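PDB 4EVF: giardin subunit alpha-1 from Giardia intestinalis, which binds calcium and, in its presence, phospholipids such as phosphatidylserine as an annexin, and takes part in the parasite's attachment to the intestinal mucosa. Local coordinates for residues Gly88-Met93 with Lys128-Lys133; Ala94-Val99 with Leu138-Trp143. One frame throughout, in Å; residues are numbered along the deposited sequence.

Contact 1 of 2, residues Gly88-Met93 with Lys128-Lys133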
ATOM      1  N   GLY A  88      16.592   6.747   8.410  1.00 27.72           N
ATOM      2  CA  GLY A  88      17.925   6.619   7.842  1.00 24.25           C
ATOM      3  C   GLY A  88      17.967   7.125   6.414  1.00 25.18           C
ATOM      4  O   GLY A  88      17.308   8.106   6.073  1.00 23.69           O
ATOM      5  N   ARG A  89      18.742   6.454   5.569  1.00 24.17           N
ATOM      6  CA  ARG A  89      18.720   6.717   4.134  1.00 23.04           C
ATOM      7  C   ARG A  89      17.286   6.556   3.637  1.00 22.24           C
ATOM      8  O   ARG A  89      16.616   5.587   3.996  1.00 21.61           O
ATOM      9  CB  ARG A  89      19.614   5.701   3.445  1.00 25.28           C
ATOM     10  CG  ARG A  89      20.243   6.133   2.141  1.00 30.36           C
ATOM     11  CD  ARG A  89      21.368   5.144   1.798  1.00 33.83           C
ATOM     12  NE  ARG A  89      21.461   4.138   2.856  1.00 35.57           N
ATOM     13  CZ  ARG A  89      21.940   2.910   2.693  1.00 35.03           C
ATOM     14  NH1 ARG A  89      22.392   2.525   1.507  1.00 27.60           N
ATOM     15  NH2 ARG A  89      21.955   2.067   3.722  1.00 35.00           N
ATOM     16  N   ASN A  90      16.802   7.486   2.820  1.00 19.56           N
ATOM     17  CA  ASN A  90      15.397   7.427   2.404  1.00 21.81           C
ATOM     18  C   ASN A  90      15.014   6.059   1.830  1.00 26.42           C
ATOM     19  O   ASN A  90      15.652   5.579   0.898  1.00 21.32           O
ATOM     20  CB  ASN A  90      15.073   8.520   1.382  1.00 22.48           C
ATOM     21  CG  ASN A  90      15.169   9.933   1.963  1.00 20.54           C
ATOM     22  OD1 ASN A  90      15.055  10.148   3.174  1.00 21.67           O
ATOM     23  ND2 ASN A  90      15.380  10.900   1.091  1.00 18.04           N
ATOM     24  N   ASP A  91      13.965   5.438   2.378  1.00 21.68           N
ATOM     25  CA  ASP A  91      13.524   4.126   1.902  1.00 19.34           C
ATOM     26  C   ASP A  91      12.501   4.296   0.784  1.00 22.07           C
ATOM     27  O   ASP A  91      11.300   4.370   1.041  1.00 19.04           O
ATOM     28  CB  ASP A  91      12.936   3.294   3.059  1.00 19.57           C
ATOM     29  CG  ASP A  91      12.768   1.805   2.706  1.00 21.37           C
ATOM     30  OD1 ASP A  91      12.619   1.476   1.507  1.00 17.93           O
ATOM     31  OD2 ASP A  91      12.776   0.957   3.637  1.00 18.19           O
ATOM     32  N   HIS A  92      12.963   4.354  -0.467  1.00 21.96           N
ATOM     33  CA  HIS A  92      12.038   4.646  -1.567  1.00 22.86           C
ATOM     34  C   HIS A  92      10.978   3.558  -1.755  1.00 21.00           C
ATOM     35  O   HIS A  92       9.830   3.853  -2.086  1.00 19.88           O
ATOM     36  CB  HIS A  92      12.791   4.890  -2.883  1.00 26.00           C
ATOM     37  CG  HIS A  92      13.694   6.085  -2.852  1.00 26.93           C
ATOM     38  ND1 HIS A  92      14.368   6.539  -3.965  1.00 28.50           N
ATOM     39  CD2 HIS A  92      14.027   6.926  -1.843  1.00 27.74           C
ATOM     40  CE1 HIS A  92      15.086   7.600  -3.642  1.00 28.10           C
ATOM     41  NE2 HIS A  92      14.898   7.855  -2.360  1.00 26.59           N
ATOM     42  N   MET A  93      11.363   2.297  -1.567  1.00 17.74           N
ATOM     43  CA  MET A  93      10.391   1.228  -1.683  1.00 21.02           C
ATOM     44  C   MET A  93       9.278   1.430  -0.665  1.00 17.70           C
ATOM     45  O   MET A  93       8.101   1.322  -1.000  1.00 17.38           O
ATOM     46  CB  MET A  93      11.044  -0.147  -1.521  1.00 19.26           C
ATOM     47  CG  MET A  93      11.834  -0.574  -2.763  1.00 21.13           C
ATOM     48  SD  MET A  93      12.606  -2.192  -2.553  1.00 39.93           S
ATOM     49  CE  MET A  93      13.804  -1.817  -1.278  1.00 31.46           C
ATOM     50  N   LYS A 128      11.478  17.625   3.844  1.00 22.75           N
ATOM     51  CA  LYS A 128      12.772  17.941   4.434  1.00 28.19           C
ATOM     52  C   LYS A 128      13.832  16.960   3.930  1.00 25.47           C
ATOM     53  O   LYS A 128      14.904  17.355   3.457  1.00 24.14           O
ATOM     54  CB  LYS A 128      12.660  17.871   5.959  1.00 30.02           C
ATOM     55  CG  LYS A 128      13.980  17.861   6.740  1.00 34.15           C
ATOM     56  CD  LYS A 128      13.713  17.505   8.206  1.00 35.37           C
ATOM     57  CE  LYS A 128      14.979  17.042   8.938  1.00 38.48           C
ATOM     58  NZ  LYS A 128      15.968  18.141   9.101  1.00 38.27           N
ATOM     59  N   ASP A 129      13.512  15.678   4.006  1.00 24.29           N
ATOM     60  CA  ASP A 129      14.500  14.638   3.745  1.00 24.30           C
ATOM     61  C   ASP A 129      14.539  14.227   2.279  1.00 22.53           C
ATOM     62  O   ASP A 129      15.509  13.635   1.820  1.00 23.47           O
ATOM     63  CB  ASP A 129      14.241  13.418   4.630  1.00 25.42           C
ATOM     64  CG  ASP A 129      14.923  13.524   6.003  1.00 31.11           C
ATOM     65  OD1 ASP A 129      15.725  14.457   6.213  1.00 28.23           O
ATOM     66  OD2 ASP A 129      14.663  12.659   6.868  1.00 28.25           O
ATOM     67  N   VAL A 130      13.478  14.537   1.551  1.00 21.23           N
ATOM     68  CA  VAL A 130      13.373  14.153   0.147  1.00 23.58           C
ATOM     69  C   VAL A 130      13.799  15.261  -0.833  1.00 23.72           C
ATOM     70  O   VAL A 130      14.358  14.977  -1.892  1.00 19.86           O
ATOM     71  CB  VAL A 130      11.942  13.652  -0.180  1.00 25.52           C
ATOM     72  CG1 VAL A 130      11.684  13.697  -1.661  1.00 25.83           C
ATOM     73  CG2 VAL A 130      11.740  12.240   0.379  1.00 22.29           C
ATOM     74  N   GLY A 131      13.545  16.522  -0.490  1.00 20.98           N
ATOM     75  CA  GLY A 131      13.937  17.620  -1.369  1.00 20.65           C
ATOM     76  C   GLY A 131      13.036  17.762  -2.591  1.00 23.18           C
ATOM     77  O   GLY A 131      12.003  17.097  -2.687  1.00 20.52           O
ATOM     78  N   ARG A 132      13.414  18.633  -3.524  1.00 21.99           N
ATOM     79  CA  ARG A 132      12.592  18.884  -4.712  1.00 22.70           C
ATOM     80  C   ARG A 132      13.429  18.946  -5.983  1.00 24.85           C
ATOM     81  O   ARG A 132      13.099  19.666  -6.928  1.00 22.39           O
ATOM     82  CB  ARG A 132      11.771  20.173  -4.538  1.00 22.59           C
ATOM     83  CG  ARG A 132      10.827  20.124  -3.339  1.00 23.29           C
ATOM     84  CD  ARG A 132      10.192  21.474  -3.027  1.00 29.13           C
ATOM     85  NE  ARG A 132       9.146  21.368  -2.004  1.00 30.67           N
ATOM     86  CZ  ARG A 132       9.351  21.570  -0.705  1.00 28.65           C
ATOM     87  NH1 ARG A 132      10.559  21.889  -0.263  1.00 28.54           N
ATOM     88  NH2 ARG A 132       8.353  21.459   0.157  1.00 29.78           N
ATOM     89  N   LYS A 133      14.513  18.178  -6.006  1.00 25.19           N
ATOM     90  CA  LYS A 133      15.450  18.212  -7.129  1.00 25.97           C
ATOM     91  C   LYS A 133      15.175  17.141  -8.193  1.00 28.19           C
ATOM     92  O   LYS A 133      15.885  17.065  -9.201  1.00 24.56           O
ATOM     93  CB  LYS A 133      16.894  18.073  -6.620  1.00 24.98           C
ATOM     94  CG  LYS A 133      17.400  19.251  -5.789  1.00 28.68           C
ATOM     95  CD  LYS A 133      17.761  20.448  -6.662  1.00 29.94           C
ATOM     96  CE  LYS A 133      17.224  21.733  -6.058  1.00 34.00           C
ATOM     97  NZ  LYS A 133      17.766  21.971  -4.689  1.00 33.54           N
TER
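Asn90 reaches across to the last turn of helix 122-130 and donates from ND2 to the backbone O of Asp129, 2.8 Å away. The two segments lie in the second of four predicted annexin repeats, where the short linker before helix 92-100 meets the exit of helix 122-130. In annexins generally, calcium is bound by loops on the convex, membrane-facing side, between the first and second and the fourth and fifth helices of a repeat; in this apo structure a side-chain amide ties the two turns together. With CG beside its own backbone N (chi1 -66°), Asn90 carries its amide toward helix 122-130. The N-H points almost directly at the oxygen, at 174°, and the acceptor lies practically in the amide plane. Seen from the acceptor, the bond is less regular: ND2 approaches from above the carbonyl plane, 53° out of it. The other end of the amide, OD1, rests 3.7 Å from CB of Asp129, whose carboxylate plane is turned well away from the amide plane. Behind the amide, CB of Asn90 lies at the edge of the His92 imidazole, in its plane, while ND1 of that ring is hydrogen-bonded to Thr212. Asp91 faces the other way and N-caps helix 92-100 through OD1 and Ala94 N. Helix 122-130 ends at the contact itself, Gly131 being the first residue to leave helical geometry, with positive phi. Val130 adds a van der Waals contact beside the hydrogen bond: its CG2 methyl, beside the backbone N, stands 3.9 Å from Asn90 ND2.

Contact 2 of 2, residues Ala94-Val99 with Leu138-Trp143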
ATOM      1  N   ALA A  94       9.662   1.749   0.565  1.00 16.32           N
ATOM      2  CA  ALA A  94       8.693   1.999   1.630  1.00 18.69           C
ATOM      3  C   ALA A  94       7.817   3.208   1.289  1.00 19.71           C
ATOM      4  O   ALA A  94       6.610   3.213   1.578  1.00 19.77           O
ATOM      5  CB  ALA A  94       9.402   2.219   2.946  1.00 17.66           C
ATOM      6  N   PHE A  95       8.424   4.230   0.686  1.00 15.95           N
ATOM      7  CA  PHE A  95       7.669   5.399   0.214  1.00 16.32           C
ATOM      8  C   PHE A  95       6.494   4.961  -0.663  1.00 21.43           C
ATOM      9  O   PHE A  95       5.363   5.428  -0.472  1.00 18.84           O
ATOM     10  CB  PHE A  95       8.556   6.371  -0.591  1.00 18.65           C
ATOM     11  CG  PHE A  95       9.533   7.170   0.244  1.00 21.13           C
ATOM     12  CD1 PHE A  95       9.475   7.157   1.627  1.00 17.67           C
ATOM     13  CD2 PHE A  95      10.518   7.943  -0.374  1.00 21.74           C
ATOM     14  CE1 PHE A  95      10.381   7.896   2.392  1.00 20.47           C
ATOM     15  CE2 PHE A  95      11.418   8.690   0.376  1.00 21.47           C
ATOM     16  CZ  PHE A  95      11.349   8.664   1.766  1.00 22.56           C
ATOM     17  N   PHE A  96       6.764   4.090  -1.640  1.00 18.75           N
ATOM     18  CA  PHE A  96       5.706   3.613  -2.533  1.00 18.26           C
ATOM     19  C   PHE A  96       4.587   2.948  -1.737  1.00 18.32           C
ATOM     20  O   PHE A  96       3.393   3.195  -1.988  1.00 16.80           O
ATOM     21  CB  PHE A  96       6.245   2.628  -3.598  1.00 17.85           C
ATOM     22  CG  PHE A  96       7.373   3.177  -4.425  1.00 20.39           C
ATOM     23  CD1 PHE A  96       7.442   4.531  -4.724  1.00 21.24           C
ATOM     24  CD2 PHE A  96       8.383   2.338  -4.883  1.00 20.93           C
ATOM     25  CE1 PHE A  96       8.495   5.037  -5.479  1.00 19.52           C
ATOM     26  CE2 PHE A  96       9.438   2.839  -5.634  1.00 23.33           C
ATOM     27  CZ  PHE A  96       9.493   4.189  -5.934  1.00 24.87           C
ATOM     28  N   ASP A  97       4.980   2.100  -0.787  1.00 18.80           N
ATOM     29  CA  ASP A  97       4.029   1.332   0.015  1.00 18.36           C
ATOM     30  C   ASP A  97       3.148   2.216   0.899  1.00 16.20           C
ATOM     31  O   ASP A  97       1.990   1.905   1.107  1.00 19.65           O
ATOM     32  CB  ASP A  97       4.748   0.298   0.891  1.00 14.11           C
ATOM     33  CG  ASP A  97       5.636  -0.640   0.083  1.00 21.24           C
ATOM     34  OD1 ASP A  97       5.506  -0.655  -1.164  1.00 21.08           O
ATOM     35  OD2 ASP A  97       6.454  -1.357   0.702  1.00 18.37           O
ATOM     36  N   THR A  98       3.720   3.296   1.424  1.00 19.83           N
ATOM     37  CA  THR A  98       3.082   4.102   2.466  1.00 20.71           C
ATOM     38  C   THR A  98       2.359   5.353   1.931  1.00 21.38           C
ATOM     39  O   THR A  98       1.320   5.755   2.463  1.00 20.77           O
ATOM     40  CB  THR A  98       4.108   4.517   3.566  1.00 19.71           C
ATOM     41  OG1 THR A  98       5.192   5.240   2.978  1.00 23.39           O
ATOM     42  CG2 THR A  98       4.672   3.297   4.290  1.00 17.40           C
ATOM     43  N   VAL A  99       2.907   5.953   0.876  1.00 20.68           N
ATOM     44  CA  VAL A  99       2.385   7.204   0.334  1.00 19.59           C
ATOM     45  C   VAL A  99       1.472   6.961  -0.876  1.00 20.22           C
ATOM     46  O   VAL A  99       0.407   7.565  -0.997  1.00 19.51           O
ATOM     47  CB  VAL A  99       3.548   8.173  -0.072  1.00 21.56           C
ATOM     48  CG1 VAL A  99       3.020   9.371  -0.839  1.00 21.21           C
ATOM     49  CG2 VAL A  99       4.317   8.631   1.149  1.00 21.43           C
ATOM     50  N   LEU A 138       8.618  15.783  -6.540  1.00 17.08           N
ATOM     51  CA  LEU A 138       7.566  16.749  -6.841  1.00 19.95           C
ATOM     52  C   LEU A 138       6.200  16.067  -6.963  1.00 17.97           C
ATOM     53  O   LEU A 138       5.186  16.598  -6.496  1.00 21.64           O
ATOM     54  CB  LEU A 138       7.899  17.512  -8.126  1.00 21.09           C
ATOM     55  CG  LEU A 138       9.153  18.398  -8.130  1.00 21.09           C
ATOM     56  CD1 LEU A 138       9.368  19.005  -9.498  1.00 24.27           C
ATOM     57  CD2 LEU A 138       9.035  19.491  -7.076  1.00 24.41           C
ATOM     58  N   LEU A 139       6.170  14.899  -7.598  1.00 18.68           N
ATOM     59  CA  LEU A 139       4.928  14.130  -7.685  1.00 20.28           C
ATOM     60  C   LEU A 139       4.458  13.670  -6.315  1.00 19.72           C
ATOM     61  O   LEU A 139       3.262  13.725  -6.028  1.00 21.48           O
ATOM     62  CB  LEU A 139       5.052  12.942  -8.648  1.00 17.18           C
ATOM     63  CG  LEU A 139       3.791  12.086  -8.857  1.00 17.26           C
ATOM     64  CD1 LEU A 139       2.595  12.891  -9.363  1.00 16.79           C
ATOM     65  CD2 LEU A 139       4.100  10.944  -9.830  1.00 16.91           C
ATOM     66  N   MET A 140       5.380  13.214  -5.466  1.00 18.36           N
ATOM     67  CA  MET A 140       4.980  12.740  -4.137  1.00 21.78           C
ATOM     68  C   MET A 140       4.421  13.865  -3.272  1.00 19.08           C
ATOM     69  O   MET A 140       3.458  13.669  -2.521  1.00 19.75           O
ATOM     70  CB  MET A 140       6.117  12.009  -3.412  1.00 16.44           C
ATOM     71  CG  MET A 140       6.315  10.583  -3.926  1.00 19.89           C
ATOM     72  SD  MET A 140       7.442   9.624  -2.887  1.00 24.03           S
ATOM     73  CE  MET A 140       7.704   8.177  -3.926  1.00 16.26           C
ATOM     74  N   GLU A 141       5.009  15.045  -3.396  1.00 20.63           N
ATOM     75  CA  GLU A 141       4.503  16.219  -2.683  1.00 24.48           C
ATOM     76  C   GLU A 141       3.053  16.510  -3.070  1.00 23.68           C
ATOM     77  O   GLU A 141       2.195  16.728  -2.214  1.00 23.66           O
ATOM     78  CB  GLU A 141       5.360  17.445  -2.989  1.00 24.34           C
ATOM     79  CG  GLU A 141       4.924  18.673  -2.215  1.00 28.07           C
ATOM     80  CD  GLU A 141       5.821  19.861  -2.456  1.00 28.69           C
ATOM     81  OE1 GLU A 141       6.443  19.940  -3.534  1.00 28.91           O
ATOM     82  OE2 GLU A 141       5.904  20.719  -1.558  1.00 32.79           O
ATOM     83  N   LYS A 142       2.787  16.516  -4.368  1.00 19.50           N
ATOM     84  CA  LYS A 142       1.445  16.809  -4.865  1.00 25.33           C
ATOM     85  C   LYS A 142       0.479  15.656  -4.569  1.00 24.26           C
ATOM     86  O   LYS A 142      -0.699  15.863  -4.296  1.00 24.47           O
ATOM     87  CB  LYS A 142       1.505  17.090  -6.363  1.00 24.85           C
ATOM     88  CG  LYS A 142       0.207  17.594  -6.964  1.00 30.74           C
ATOM     89  CD  LYS A 142       0.434  18.898  -7.704  1.00 30.71           C
ATOM     90  CE  LYS A 142       1.596  18.772  -8.660  1.00 25.96           C
ATOM     91  NZ  LYS A 142       1.937  20.089  -9.259  1.00 29.25           N
ATOM     92  N   TRP A 143       0.994  14.434  -4.611  1.00 20.60           N
ATOM     93  CA  TRP A 143       0.202  13.265  -4.258  1.00 19.75           C
ATOM     94  C   TRP A 143      -0.319  13.353  -2.829  1.00 20.74           C
ATOM     95  O   TRP A 143      -1.498  13.087  -2.566  1.00 18.01           O
ATOM     96  CB  TRP A 143       1.034  11.997  -4.408  1.00 19.84           C
ATOM     97  CG  TRP A 143       0.220  10.755  -4.424  1.00 17.12           C
ATOM     98  CD1 TRP A 143      -0.185  10.018  -3.347  1.00 16.19           C
ATOM     99  CD2 TRP A 143      -0.278  10.087  -5.583  1.00 13.13           C
ATOM    100  NE1 TRP A 143      -0.913   8.932  -3.771  1.00 16.94           N
ATOM    101  CE2 TRP A 143      -0.981   8.950  -5.141  1.00 17.62           C
ATOM    102  CE3 TRP A 143      -0.208  10.348  -6.956  1.00 18.53           C
ATOM    103  CZ2 TRP A 143      -1.609   8.064  -6.030  1.00 15.01           C
ATOM    104  CZ3 TRP A 143      -0.823   9.469  -7.833  1.00 15.64           C
ATOM    105  CH2 TRP A 143      -1.514   8.342  -7.367  1.00 16.21           C
TER
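Met140 spans the gap to Phe95 and Phe96 with an extended chain, its CE methyl touching the Phe96 ring and the CB of Phe95. CE is 3.6 Å from CE1 of Phe96 and 3.9 Å from CB of Phe95. The Met140 and Phe96 side chains cross at about a right angle, and CE meets CD1 and CE1 of the ring, approaching it obliquely. Phe96 starts out away from helix 138-143, yet with CG beside the backbone N (chi1 -56°) its ring swings back to the methyl. Phe95 points at the opposing helix from the outset. Its ring and the sulfur make an oblique Met-aromatic contact, SD lying 5.2 Å from the Phe95 ring centroid and 51° off the normal. The axes of these segments run in nearly the same direction, 19° apart, and approach no closer than 12.0 Å, a separation that the long methionine bridges. Both segments lie in the predicted second annexin repeat, in the all-helical annexin fold, and pair side by side in the same direction. Phe126 of helix 122-130 packs on both Val99 and Met140, and Thr216 of helix 211-225 touches Met140 and Phe96. One turn further on, Val99 and Trp143 slide past each other in opposite directions. The indole of Trp143 is directed at helix 94-99, with CD1 4.1 Å from Val99 CG1. The ring lies obliquely to Val99 O, and Arg148 makes a cation-pi contact with it. On helix 94-99, near a wider pi-type turn, Ala94 O accepts from both Thr98 N and Thr98 OG1, the hydroxyl 2.8 Å away.

Helix 92-100 serves both contacts: its leading linker carries contact 1 at the surface, and its body carries contact 2 in the interior, the two centres about 10 Å apart. Phe95 joins them directly, since its CZ packs 3.7 Å from Asn90 CB and its CE2 3.6 Å from Val130 CG2, so the ring packs on the CB of Asn90 and on Val130, next to the hydrogen bond of contact 1. A second connection follows the chain from helix 122-130 into helix 135-145, where Arg132 NH2 forms a 3.1 Å salt bridge with Glu141 OE2 and Arg132 CB rests on Leu138. No calcium ion takes part in either contact of this apo form.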